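Slr0280 protein (Synechocystis sp., PDB 5H3K) is of unknown function but carries a phosphodiester glycosidase domain of the NAGPA family, and so may cleave a sugar phosphodiester. Local coordinates at residues A370-D375 and E490-F495; T379-L384 and G502-D507; Q52-S57 and Q140-V145; P64-Q69 and A120-L125. All blocks are in the same frame, centred on the assembly; numbering follows the deposited sequence.

The four contacts form two pairs in distant parts of the chain; the centres of interactions 1 and 3 are about 41 Å apart. Interactions 1 and 2 use neighbouring strands of one sheet, 369-373 and 379-392 respectively. Interaction 1 is buried and rests on alanine and phenylalanine packing. Interaction 2 is partly buried, and there a leucine lies between a ring edge and a guanidinium. Interaction 4 uses strand 61-72, which neighbours strands 51-53 and 55-58 of interaction 3; W67 bonds to G53 and N142. Interaction 3 is at the surface and is mainly backbone hydrogen bonding. Interaction 4 is buried, with a tyrosine ring edge set against a strand and one water at its tip.

Interaction 1 (A370-D375 and E490-F495)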
loop_
_atom_site.group_PDB
_atom_site.type_symbol
_atom_site.label_atom_id
_atom_site.label_comp_id
_atom_site.label_asym_id
_atom_site.label_seq_id
_atom_site.Cartn_x
_atom_site.Cartn_y
_atom_site.Cartn_z
ATOM N N ALA A 370 -15.566 -2.465 -8.441
ATOM C CA ALA A 370 -15.444 -1.685 -7.215
ATOM C C ALA A 370 -15.842 -2.516 -6.010
ATOM O O ALA A 370 -16.637 -3.459 -6.120
ATOM C CB ALA A 370 -16.307 -0.401 -7.294
ATOM N N ILE A 371 -15.290 -2.144 -4.861
ATOM C CA ILE A 371 -15.678 -2.697 -3.564
ATOM C C ILE A 371 -16.236 -1.574 -2.691
ATOM O O ILE A 371 -15.763 -0.442 -2.758
ATOM C CB ILE A 371 -14.472 -3.399 -2.866
ATOM C CG1 ILE A 371 -14.922 -4.155 -1.610
ATOM C CG2 ILE A 371 -13.345 -2.404 -2.535
ATOM C CD1 ILE A 371 -13.758 -4.826 -0.851
ATOM N N ALA A 372 -17.250 -1.866 -1.880
ATOM C CA ALA A 372 -17.741 -0.880 -0.923
ATOM C C ALA A 372 -17.964 -1.571 0.404
ATOM O O ALA A 372 -18.161 -2.786 0.440
ATOM C CB ALA A 372 -19.038 -0.228 -1.423
ATOM N N TRP A 373 -17.930 -0.812 1.494
ATOM C CA TRP A 373 -18.019 -1.409 2.819
ATOM C C TRP A 373 -18.495 -0.430 3.869
ATOM O O TRP A 373 -18.501 0.782 3.640
ATOM C CB TRP A 373 -16.652 -1.980 3.246
ATOM C CG TRP A 373 -15.602 -0.938 3.496
ATOM C CD1 TRP A 373 -15.321 -0.327 4.681
ATOM C CD2 TRP A 373 -14.673 -0.405 2.542
ATOM N NE1 TRP A 373 -14.293 0.566 4.524
ATOM C CE2 TRP A 373 -13.871 0.533 3.222
ATOM C CE3 TRP A 373 -14.448 -0.627 1.175
ATOM C CZ2 TRP A 373 -12.853 1.250 2.589
ATOM C CZ3 TRP A 373 -13.439 0.094 0.540
ATOM C CH2 TRP A 373 -12.652 1.015 1.248
ATOM N N ASN A 374 -18.891 -0.953 5.027
ATOM C CA ASN A 374 -19.219 -0.091 6.161
ATOM C C ASN A 374 -18.370 -0.472 7.376
ATOM O O ASN A 374 -17.545 -1.397 7.304
ATOM C CB ASN A 374 -20.727 -0.112 6.480
ATOM C CG ASN A 374 -21.246 -1.515 6.856
ATOM O OD1 ASN A 374 -20.505 -2.353 7.380
ATOM N ND2 ASN A 374 -22.535 -1.766 6.592
ATOM N N ASP A 375 -18.571 0.225 8.486
ATOM C CA ASP A 375 -17.755 -0.021 9.678
ATOM C C ASP A 375 -18.290 -1.151 10.550
ATOM O O ASP A 375 -17.821 -1.366 11.671
ATOM C CB ASP A 375 -17.596 1.253 10.497
ATOM C CG ASP A 375 -16.660 2.226 9.853
ATOM O OD1 ASP A 375 -16.042 1.861 8.819
ATOM O OD2 ASP A 375 -16.541 3.355 10.368
ATOM N N GLU A 490 -27.817 -0.886 -7.259
ATOM C CA GLU A 490 -28.484 -0.265 -6.110
ATOM C C GLU A 490 -27.844 -0.549 -4.750
ATOM O O GLU A 490 -27.840 0.320 -3.869
ATOM C CB GLU A 490 -29.963 -0.657 -6.106
ATOM C CG GLU A 490 -30.852 0.149 -5.146
ATOM C CD GLU A 490 -30.923 1.639 -5.473
ATOM O OE1 GLU A 490 -30.609 2.042 -6.620
ATOM O OE2 GLU A 490 -31.303 2.420 -4.566
ATOM N N ALA A 491 -27.291 -1.747 -4.567
ATOM C CA ALA A 491 -26.709 -2.109 -3.272
ATOM C C ALA A 491 -25.581 -1.184 -2.829
ATOM O O ALA A 491 -25.316 -1.064 -1.631
ATOM C CB ALA A 491 -26.227 -3.561 -3.267
ATOM N N PHE A 492 -24.913 -0.535 -3.777
ATOM C CA PHE A 492 -23.800 0.348 -3.438
ATOM C C PHE A 492 -24.264 1.551 -2.630
ATOM O O PHE A 492 -23.491 2.122 -1.859
ATOM C CB PHE A 492 -23.044 0.800 -4.689
ATOM C CG PHE A 492 -21.945 -0.145 -5.102
ATOM C CD1 PHE A 492 -20.673 -0.025 -4.559
ATOM C CD2 PHE A 492 -22.184 -1.145 -6.034
ATOM C CE1 PHE A 492 -19.644 -0.897 -4.939
ATOM C CE2 PHE A 492 -21.170 -2.021 -6.424
ATOM C CZ PHE A 492 -19.901 -1.899 -5.871
ATOM N N ASN A 493 -25.528 1.938 -2.787
ATOM C CA ASN A 493 -26.043 3.094 -2.051
ATOM C C ASN A 493 -26.067 2.915 -0.529
ATOM O O ASN A 493 -26.161 3.890 0.230
ATOM C CB ASN A 493 -27.419 3.481 -2.577
ATOM C CG ASN A 493 -27.370 3.906 -4.015
ATOM O OD1 ASN A 493 -26.841 4.975 -4.338
ATOM N ND2 ASN A 493 -27.889 3.063 -4.900
ATOM N N ALA A 494 -25.969 1.671 -0.082
ATOM C CA ALA A 494 -25.965 1.388 1.349
ATOM C C ALA A 494 -24.614 1.643 2.001
ATOM O O ALA A 494 -24.530 1.743 3.229
ATOM C CB ALA A 494 -26.404 -0.054 1.598
ATOM N N PHE A 495 -23.547 1.743 1.205
ATOM C CA PHE A 495 -22.202 1.733 1.791
ATOM C C PHE A 495 -21.510 3.092 1.730
ATOM O O PHE A 495 -21.411 3.690 0.661
ATOM C CB PHE A 495 -21.332 0.655 1.128
ATOM C CG PHE A 495 -21.878 -0.740 1.288
ATOM C CD1 PHE A 495 -21.556 -1.500 2.401
ATOM C CD2 PHE A 495 -22.751 -1.279 0.342
ATOM C CE1 PHE A 495 -22.075 -2.805 2.562
ATOM C CE2 PHE A 495 -23.278 -2.569 0.494
ATOM C CZ PHE A 495 -22.932 -3.333 1.600
HETATM O O HOH W 1 -24.056 0.652 5.748
#
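A372 packs between two phenylalanines, F492 and F495. Its CB lies 3.5 Å from CD1 of F492, approaching that ring obliquely. The same CB is 3.5 Å from CB of F495. The F492 ring reaches further back along the strand, and its CE1 is 4.1 Å from CB of A370. An alanine at F492 would probably leave a gap beside the methyl groups of A370 and A372, with L384 and W355 losing the same ring.

The rings also touch backbone. O of A370 lies in the plane of the F492 ring, at its edge, 3.6 Å from CZ. The F495 ring takes the backbone in two ways. One face has O of A372 above it, offset toward the rim, while N of N374 lies in plane at the edge. Here CG of F495 is anti to the carbonyl carbon (chi1 -60°), which lays the ring along W373 and N374. Its CD1 is 3.6 Å from C of W373.

No direct hydrogen bond crosses the contact. A water does so instead: it accepts from ND2 of N374 at 3.0 Å and donates to O of A494 at 2.8 Å. ND2 of N374 also bonds to Q378. Within 490-495, N of F495 bonds to O of F492, one turn of 3-10 backbone that spaces the two rings.

Strands 481-488 and 497-500 belong to the same mixed sheet, with 379-392 and 369-373 between them. Their link spans both, its 3-10 segment placing F492 and F495 on one face of the mixed beta-sheet.

Interaction 2 (T379-L384 and G502-D507)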
loop_
_atom_site.group_PDB
_atom_site.type_symbol
_atom_site.label_atom_id
_atom_site.label_comp_id
_atom_site.label_asym_id
_atom_site.label_seq_id
_atom_site.Cartn_x
_atom_site.Cartn_y
_atom_site.Cartn_z
ATOM N N THR A 379 -19.530 -5.915 3.277
ATOM C CA THR A 379 -18.961 -5.506 1.981
ATOM C C THR A 379 -19.904 -5.801 0.821
ATOM O O THR A 379 -20.826 -6.604 0.941
ATOM C CB THR A 379 -17.622 -6.220 1.674
ATOM O OG1 THR A 379 -17.845 -7.634 1.574
ATOM C CG2 THR A 379 -16.585 -5.946 2.753
ATOM N N THR A 380 -19.658 -5.146 -0.308
ATOM C CA THR A 380 -20.304 -5.504 -1.567
ATOM C C THR A 380 -19.315 -5.262 -2.700
ATOM O O THR A 380 -18.432 -4.408 -2.573
ATOM C CB THR A 380 -21.624 -4.719 -1.825
ATOM O OG1 THR A 380 -22.409 -5.420 -2.793
ATOM C CG2 THR A 380 -21.353 -3.294 -2.352
ATOM N N PHE A 381 -19.453 -6.030 -3.779
ATOM C CA PHE A 381 -18.590 -5.914 -4.956
ATOM C C PHE A 381 -19.500 -5.777 -6.164
ATOM O O PHE A 381 -20.615 -6.321 -6.180
ATOM C CB PHE A 381 -17.736 -7.180 -5.146
ATOM C CG PHE A 381 -16.620 -7.358 -4.129
ATOM C CD1 PHE A 381 -16.897 -7.701 -2.807
ATOM C CD2 PHE A 381 -15.288 -7.273 -4.526
ATOM C CE1 PHE A 381 -15.863 -7.903 -1.877
ATOM C CE2 PHE A 381 -14.250 -7.484 -3.614
ATOM C CZ PHE A 381 -14.543 -7.799 -2.281
ATOM N N GLY A 382 -19.037 -5.080 -7.196
ATOM C CA GLY A 382 -19.827 -4.984 -8.410
ATOM C C GLY A 382 -19.167 -4.045 -9.380
ATOM O O GLY A 382 -18.069 -3.574 -9.120
ATOM N N ARG A 383 -19.832 -3.776 -10.495
ATOM C CA ARG A 383 -19.315 -2.820 -11.463
ATOM C C ARG A 383 -20.106 -1.536 -11.287
ATOM O O ARG A 383 -21.315 -1.494 -11.528
ATOM C CB ARG A 383 -19.424 -3.385 -12.873
ATOM C CG ARG A 383 -18.617 -4.678 -13.006
ATOM C CD ARG A 383 -18.496 -5.133 -14.450
ATOM N NE ARG A 383 -17.654 -6.330 -14.574
ATOM C CZ ARG A 383 -18.088 -7.583 -14.420
ATOM N NH1 ARG A 383 -19.359 -7.826 -14.123
ATOM N NH2 ARG A 383 -17.245 -8.596 -14.561
ATOM N N LEU A 384 -19.415 -0.495 -10.835
ATOM C CA LEU A 384 -20.069 0.675 -10.278
ATOM C C LEU A 384 -20.196 1.829 -11.274
ATOM O O LEU A 384 -19.254 2.175 -11.988
ATOM C CB LEU A 384 -19.306 1.133 -9.029
ATOM C CG LEU A 384 -19.690 2.476 -8.407
ATOM C CD1 LEU A 384 -21.082 2.387 -7.791
ATOM C CD2 LEU A 384 -18.637 2.867 -7.372
ATOM N N GLY A 502 -10.360 -2.266 -10.811
ATOM C CA GLY A 502 -10.787 -3.198 -11.834
ATOM C C GLY A 502 -9.652 -3.883 -12.573
ATOM O O GLY A 502 -8.490 -3.478 -12.494
ATOM N N PRO A 503 -9.983 -4.948 -13.313
ATOM C CA PRO A 503 -11.361 -5.446 -13.431
ATOM C C PRO A 503 -11.811 -6.270 -12.239
ATOM O O PRO A 503 -10.991 -6.732 -11.434
ATOM C CB PRO A 503 -11.340 -6.292 -14.715
ATOM C CG PRO A 503 -9.885 -6.576 -14.986
ATOM C CD PRO A 503 -9.062 -5.528 -14.308
ATOM N N LEU A 504 -13.119 -6.434 -12.112
ATOM C CA LEU A 504 -13.664 -7.386 -11.154
ATOM C C LEU A 504 -13.230 -8.782 -11.612
ATOM O O LEU A 504 -13.395 -9.126 -12.784
ATOM C CB LEU A 504 -15.187 -7.276 -11.124
ATOM C CG LEU A 504 -15.910 -8.077 -10.051
ATOM C CD1 LEU A 504 -15.524 -7.560 -8.672
ATOM C CD2 LEU A 504 -17.421 -7.950 -10.275
ATOM N N LEU A 505 -12.665 -9.578 -10.709
ATOM C CA LEU A 505 -12.083 -10.869 -11.112
ATOM C C LEU A 505 -12.938 -12.058 -10.680
ATOM O O LEU A 505 -13.161 -12.989 -11.462
ATOM C CB LEU A 505 -10.658 -11.030 -10.576
ATOM C CG LEU A 505 -9.634 -10.020 -11.094
ATOM C CD1 LEU A 505 -8.292 -10.231 -10.400
ATOM C CD2 LEU A 505 -9.479 -10.142 -12.611
ATOM N N ILE A 506 -13.400 -12.038 -9.433
ATOM C CA ILE A 506 -14.207 -13.139 -8.903
ATOM C C ILE A 506 -15.473 -12.596 -8.243
ATOM O O ILE A 506 -15.425 -11.600 -7.508
ATOM C CB ILE A 506 -13.398 -13.985 -7.885
ATOM C CG1 ILE A 506 -12.086 -14.474 -8.517
ATOM C CG2 ILE A 506 -14.237 -15.158 -7.370
ATOM C CD1 ILE A 506 -11.177 -15.254 -7.575
ATOM N N ASP A 507 -16.608 -13.241 -8.503
ATOM C CA ASP A 507 -17.872 -12.806 -7.914
ATOM C C ASP A 507 -18.704 -14.016 -7.507
ATOM O O ASP A 507 -19.038 -14.854 -8.353
ATOM C CB ASP A 507 -18.656 -11.927 -8.890
ATOM C CG ASP A 507 -19.841 -11.239 -8.230
ATOM O OD1 ASP A 507 -20.915 -11.864 -8.126
ATOM O OD2 ASP A 507 -19.699 -10.069 -7.818
HETATM O O HOH W 2 -14.411 -8.013 -14.972
#
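Two sheets meet where L504 packs against F381, G382 and R383. Strand 504-507 belongs to an antiparallel sheet in which it pairs with 572-576, and strand 379-392 to the mixed sheet. The axes of the short strand segments approach to 8.3 Å at an angle of 126°, and no direct hydrogen bond joins them.

L504 does the packing with both branches. Its CG is anti to the backbone N (chi1 -173°), which carries the two methyls across to the other strand. CD1 comes to the edge of the F381 ring, near its plane, 4.2 Å from CD2 of F381. CD2 goes the other way and lies 4.3 Å from CA of G382. It also covers one face of the R383 guanidinium, 4.2 Å from CZ of R383 and over the centre of the group.

The rim of that guanidinium is polar. A water in its plane accepts from NH2 of R383 at 2.9 Å. The same water is 2.7 Å from O of L504, to which it can donate. NE of R383 forms a salt bridge with E518, and N of L504 bonds to the same carboxylate oxygen, so E518 ties both strands. D507 only comes near, with OD2 4.2 Å from O of F381. Its charge is opposite to that of R383, but OD2 of D507 and NH1 of R383 are 6.7 Å apart.

L505 and I506 point away from F381 and both face A573. This is a classic beta bulge, in a strand whose L504 side packs against a second sheet.

Interaction 3 (Q52-S57 and Q140-V145)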
loop_
_atom_site.group_PDB
_atom_site.type_symbol
_atom_site.label_atom_id
_atom_site.label_comp_id
_atom_site.label_asym_id
_atom_site.label_seq_id
_atom_site.Cartn_x
_atom_site.Cartn_y
_atom_site.Cartn_z
ATOM N N GLN A 52 8.891 7.999 22.666
ATOM C CA GLN A 52 8.584 7.298 21.423
ATOM C C GLN A 52 9.044 8.101 20.222
ATOM O O GLN A 52 9.212 9.325 20.308
ATOM C CB GLN A 52 7.080 7.038 21.322
ATOM C CG GLN A 52 6.254 8.304 21.315
ATOM C CD GLN A 52 4.782 8.025 21.468
ATOM O OE1 GLN A 52 4.182 8.340 22.496
ATOM N NE2 GLN A 52 4.185 7.433 20.446
ATOM N N GLY A 53 9.242 7.414 19.100
ATOM C CA GLY A 53 9.656 8.081 17.879
ATOM C C GLY A 53 9.518 7.207 16.645
ATOM O O GLY A 53 9.098 6.046 16.729
ATOM N N ASN A 54 9.880 7.767 15.496
ATOM C CA ASN A 54 9.730 7.069 14.220
ATOM C C ASN A 54 11.064 6.838 13.502
ATOM O O ASN A 54 11.087 6.417 12.345
ATOM C CB ASN A 54 8.740 7.819 13.316
ATOM C CG ASN A 54 9.224 9.214 12.955
ATOM O OD1 ASN A 54 10.186 9.717 13.533
ATOM N ND2 ASN A 54 8.557 9.848 11.999
ATOM N N GLN A 55 12.173 7.104 14.197
ATOM C CA GLN A 55 13.507 6.893 13.641
ATOM C C GLN A 55 14.418 6.144 14.607
ATOM O O GLN A 55 14.354 6.339 15.818
ATOM C CB GLN A 55 14.169 8.237 13.327
ATOM C CG GLN A 55 13.324 9.191 12.498
ATOM C CD GLN A 55 13.956 9.497 11.172
ATOM O OE1 GLN A 55 14.713 10.460 11.036
ATOM N NE2 GLN A 55 13.666 8.668 10.178
ATOM N N ILE A 56 15.279 5.298 14.053
ATOM C CA ILE A 56 16.378 4.718 14.812
ATOM C C ILE A 56 17.656 5.116 14.098
ATOM O O ILE A 56 17.641 5.373 12.887
ATOM C CB ILE A 56 16.270 3.182 14.953
ATOM C CG1 ILE A 56 16.289 2.486 13.590
ATOM C CG2 ILE A 56 15.009 2.809 15.726
ATOM C CD1 ILE A 56 16.449 0.962 13.691
ATOM N N SER A 57 18.754 5.200 14.840
ATOM C CA SER A 57 20.029 5.578 14.245
ATOM C C SER A 57 21.025 4.440 14.376
ATOM O O SER A 57 21.186 3.872 15.453
ATOM C CB SER A 57 20.574 6.836 14.912
ATOM O OG SER A 57 21.810 7.185 14.325
ATOM N N GLN A 140 17.105 9.898 21.829
ATOM C CA GLN A 140 17.501 11.285 21.682
ATOM C C GLN A 140 16.379 11.984 20.933
ATOM O O GLN A 140 16.463 12.211 19.720
ATOM C CB GLN A 140 18.805 11.358 20.896
ATOM C CG GLN A 140 19.457 12.719 20.863
ATOM C CD GLN A 140 20.956 12.613 20.668
ATOM O OE1 GLN A 140 21.563 11.599 21.022
ATOM N NE2 GLN A 140 21.563 13.655 20.101
ATOM N N GLY A 141 15.307 12.294 21.654
ATOM C CA GLY A 141 14.129 12.884 21.046
ATOM C C GLY A 141 13.358 11.857 20.239
ATOM O O GLY A 141 12.893 10.851 20.778
ATOM N N ASN A 142 13.241 12.109 18.938
ATOM C CA ASN A 142 12.477 11.247 18.052
ATOM C C ASN A 142 13.289 10.035 17.570
ATOM O O ASN A 142 12.747 9.113 16.948
ATOM C CB ASN A 142 11.958 12.072 16.872
ATOM C CG ASN A 142 11.140 11.257 15.903
ATOM O OD1 ASN A 142 10.052 10.787 16.233
ATOM N ND2 ASN A 142 11.653 11.091 14.685
ATOM N N THR A 143 14.583 10.027 17.889
ATOM C CA THR A 143 15.495 9.014 17.365
ATOM C C THR A 143 16.098 8.106 18.445
ATOM O O THR A 143 16.772 8.579 19.362
ATOM C CB THR A 143 16.642 9.664 16.577
ATOM O OG1 THR A 143 16.100 10.479 15.531
ATOM C CG2 THR A 143 17.538 8.591 15.968
ATOM N N LEU A 144 15.853 6.803 18.337
ATOM C CA LEU A 144 16.460 5.841 19.251
ATOM C C LEU A 144 17.832 5.457 18.717
ATOM O O LEU A 144 17.952 4.979 17.588
ATOM C CB LEU A 144 15.588 4.591 19.377
ATOM C CG LEU A 144 16.100 3.407 20.216
ATOM C CD1 LEU A 144 16.174 3.758 21.701
ATOM C CD2 LEU A 144 15.200 2.200 20.018
ATOM N N VAL A 145 18.878 5.658 19.514
ATOM C CA VAL A 145 20.221 5.340 19.052
ATOM C C VAL A 145 20.554 3.881 19.334
ATOM O O VAL A 145 20.604 3.457 20.492
ATOM C CB VAL A 145 21.279 6.262 19.709
ATOM C CG1 VAL A 145 22.672 5.945 19.166
ATOM C CG2 VAL A 145 20.925 7.720 19.464
#
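G141 brings its carbonyl up to that of Q52 at the start of the contact. It sits in a type II' turn, where its positive phi favours glycine. N of Q140 bonds to O of T143 at 2.8 Å across the base of the hairpin; the turn's own bond, from N of T143 to O of Q140, is weak.

N142 comes next. With CG anti to the backbone N (chi1 -180°), its amide reaches the corner of segment 52-57 at N54. OD1 of N142 accepts from N of N54 at 3.1 Å, the donor standing above the carbonyl plane and off the lone pairs. The two side-chain amides are modelled too close together for their pairing to be trusted. O of N142 takes a weak bond from N of Q55 at 3.5 Å and a bond from W67 NE1. A CB on G53 would collide with that oxygen.

T143 sets CG2 against CB of S57, 3.7 Å away. L144 then bonds on both sides of I56. Its N donates to O of Q55 at 3.0 Å, and its O accepts from N of S57 at 2.9 Å. Its CB lies 4.1 Å from CG2 of I56, on the sheet face where L144 also meets W67 and L80. V145 pairs with S57, on the same face as T143 and Q55.

The pattern is that of parallel strand pairing: a tight hairpin, 138-145, adds its second strand alongside 55-58.

Interaction 4 (P64-Q69 and A120-L125); sequences PVAWGQ and APNRYL
Y124 turns the CD1-CE1 edge of its ring to the backbone of W67 and G68. From CB the chain turns so that CG lies beside the backbone N and anti to the carbonyl carbon (chi1 -64°), which sends the ring toward strand 64-69. CD1 of Y124 is 4.0 Å from N of G68. CE1 follows the strand closely: it is 3.7 Å from C of W67 and 3.9 Å from CB of A66. N of W67 lies in the ring plane, at its edge. At the tip, OH of Y124 is 3.8 Å from CB of A66, a methyl that also touches the amide of N122. A water lies 2.6 Å from OH of Y124 and donates to O of W67 at 2.9 Å. A phenylalanine in place of Y124 is likely to leave this water without its hydroxyl partner and so break the link to W67. F49 meets the Y124 ring edge-to-face.

No direct hydrogen bond joins the two strands, because 75-81 lies between them and pairs with both. The axes of the short segments still approach to 7.8 Å, at 62°. This closeness is consistent with a curled beta-sheet, Y124 probably lying inside the bend.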
loop_
_atom_site.group_PDB
_atom_site.type_symbol
_atom_site.label_atom_id
_atom_site.label_comp_id
_atom_site.label_asym_id
_atom_site.label_seq_id
_atom_site.Cartn_x
_atom_site.Cartn_y
_atom_site.Cartn_z
ATOM N N PRO A 64 13.729 4.746 9.058
ATOM C CA PRO A 64 12.333 4.861 9.504
ATOM C C PRO A 64 11.867 3.596 10.228
ATOM O O PRO A 64 11.431 2.635 9.591
ATOM C CB PRO A 64 11.567 5.030 8.194
ATOM C CG PRO A 64 12.421 4.278 7.174
ATOM C CD PRO A 64 13.844 4.525 7.602
ATOM N N VAL A 65 11.984 3.593 11.553
ATOM C CA VAL A 65 11.536 2.476 12.374
ATOM C C VAL A 65 10.803 3.022 13.597
ATOM O O VAL A 65 11.360 3.840 14.339
ATOM C CB VAL A 65 12.711 1.593 12.862
ATOM C CG1 VAL A 65 12.200 0.515 13.823
ATOM C CG2 VAL A 65 13.447 0.959 11.693
ATOM N N ALA A 66 9.564 2.582 13.811
ATOM C CA ALA A 66 8.820 3.020 14.987
ATOM C C ALA A 66 9.419 2.395 16.247
ATOM O O ALA A 66 9.752 1.207 16.268
ATOM C CB ALA A 66 7.344 2.645 14.856
ATOM N N TRP A 67 9.558 3.195 17.299
ATOM C CA TRP A 67 10.020 2.675 18.580
ATOM C C TRP A 67 9.257 3.328 19.722
ATOM O O TRP A 67 8.681 4.416 19.573
ATOM C CB TRP A 67 11.531 2.894 18.754
ATOM C CG TRP A 67 11.889 4.328 18.768
ATOM C CD1 TRP A 67 12.198 5.105 17.694
ATOM C CD2 TRP A 67 11.966 5.180 19.920
ATOM N NE1 TRP A 67 12.459 6.390 18.103
ATOM C CE2 TRP A 67 12.327 6.463 19.465
ATOM C CE3 TRP A 67 11.767 4.982 21.290
ATOM C CZ2 TRP A 67 12.489 7.546 20.334
ATOM C CZ3 TRP A 67 11.933 6.058 22.150
ATOM C CH2 TRP A 67 12.283 7.323 21.666
ATOM N N GLY A 68 9.235 2.639 20.854
ATOM C CA GLY A 68 8.659 3.186 22.067
ATOM C C GLY A 68 9.340 2.589 23.285
ATOM O O GLY A 68 9.837 1.461 23.237
ATOM N N GLN A 69 9.378 3.355 24.371
ATOM C CA GLN A 69 9.942 2.878 25.623
ATOM C C GLN A 69 8.918 3.028 26.731
ATOM O O GLN A 69 8.177 4.013 26.772
ATOM C CB GLN A 69 11.233 3.633 25.970
ATOM C CG GLN A 69 12.436 3.190 25.160
ATOM C CD GLN A 69 13.699 3.967 25.494
ATOM O OE1 GLN A 69 13.645 5.149 25.842
ATOM N NE2 GLN A 69 14.845 3.302 25.392
ATOM N N ALA A 120 -1.432 1.420 18.298
ATOM C CA ALA A 120 -1.767 1.853 16.933
ATOM C C ALA A 120 -0.810 2.929 16.424
ATOM O O ALA A 120 -0.583 3.924 17.117
ATOM C CB ALA A 120 -3.204 2.364 16.873
ATOM N N PRO A 121 -0.268 2.755 15.200
ATOM C CA PRO A 121 -0.597 1.692 14.239
ATOM C C PRO A 121 0.390 0.533 14.213
ATOM O O PRO A 121 0.389 -0.212 13.238
ATOM C CB PRO A 121 -0.494 2.421 12.902
ATOM C CG PRO A 121 0.667 3.373 13.112
ATOM C CD PRO A 121 0.549 3.817 14.576
ATOM N N ASN A 122 1.214 0.369 15.243
ATOM C CA ASN A 122 2.325 -0.579 15.165
ATOM C C ASN A 122 2.305 -1.680 16.211
ATOM O O ASN A 122 1.760 -1.512 17.302
ATOM C CB ASN A 122 3.660 0.163 15.281
ATOM C CG ASN A 122 3.820 1.236 14.232
ATOM O OD1 ASN A 122 3.672 0.978 13.037
ATOM N ND2 ASN A 122 4.104 2.453 14.672
ATOM N N ARG A 123 2.947 -2.793 15.872
ATOM C CA ARG A 123 3.138 -3.916 16.796
ATOM C C ARG A 123 4.585 -3.877 17.289
ATOM O O ARG A 123 5.517 -4.190 16.540
ATOM C CB ARG A 123 2.876 -5.229 16.060
ATOM C CG ARG A 123 3.095 -6.493 16.890
ATOM C CD ARG A 123 2.920 -7.722 16.019
ATOM N NE ARG A 123 2.940 -8.985 16.763
ATOM C CZ ARG A 123 3.780 -9.989 16.519
ATOM N NH1 ARG A 123 4.686 -9.885 15.553
ATOM N NH2 ARG A 123 3.714 -11.106 17.235
ATOM N N TYR A 124 4.782 -3.510 18.550
ATOM C CA TYR A 124 6.134 -3.314 19.092
ATOM C C TYR A 124 6.701 -4.583 19.725
ATOM O O TYR A 124 6.030 -5.233 20.533
ATOM C CB TYR A 124 6.133 -2.169 20.113
ATOM C CG TYR A 124 5.794 -0.832 19.494
ATOM C CD1 TYR A 124 6.789 0.006 19.012
ATOM C CD2 TYR A 124 4.470 -0.419 19.365
ATOM C CE1 TYR A 124 6.476 1.224 18.431
ATOM C CE2 TYR A 124 4.152 0.790 18.786
ATOM C CZ TYR A 124 5.155 1.611 18.325
ATOM O OH TYR A 124 4.825 2.821 17.744
ATOM N N LEU A 125 7.924 -4.946 19.335
ATOM C CA LEU A 125 8.617 -6.088 19.934
ATOM C C LEU A 125 9.572 -5.604 21.021
ATOM O O LEU A 125 10.385 -4.715 20.788
ATOM C CB LEU A 125 9.393 -6.893 18.873
ATOM C CG LEU A 125 8.649 -7.470 17.657
ATOM C CD1 LEU A 125 9.587 -8.313 16.777
ATOM C CD2 LEU A 125 7.421 -8.291 18.053
HETATM O O HOH W 3 6.413 4.841 17.832
#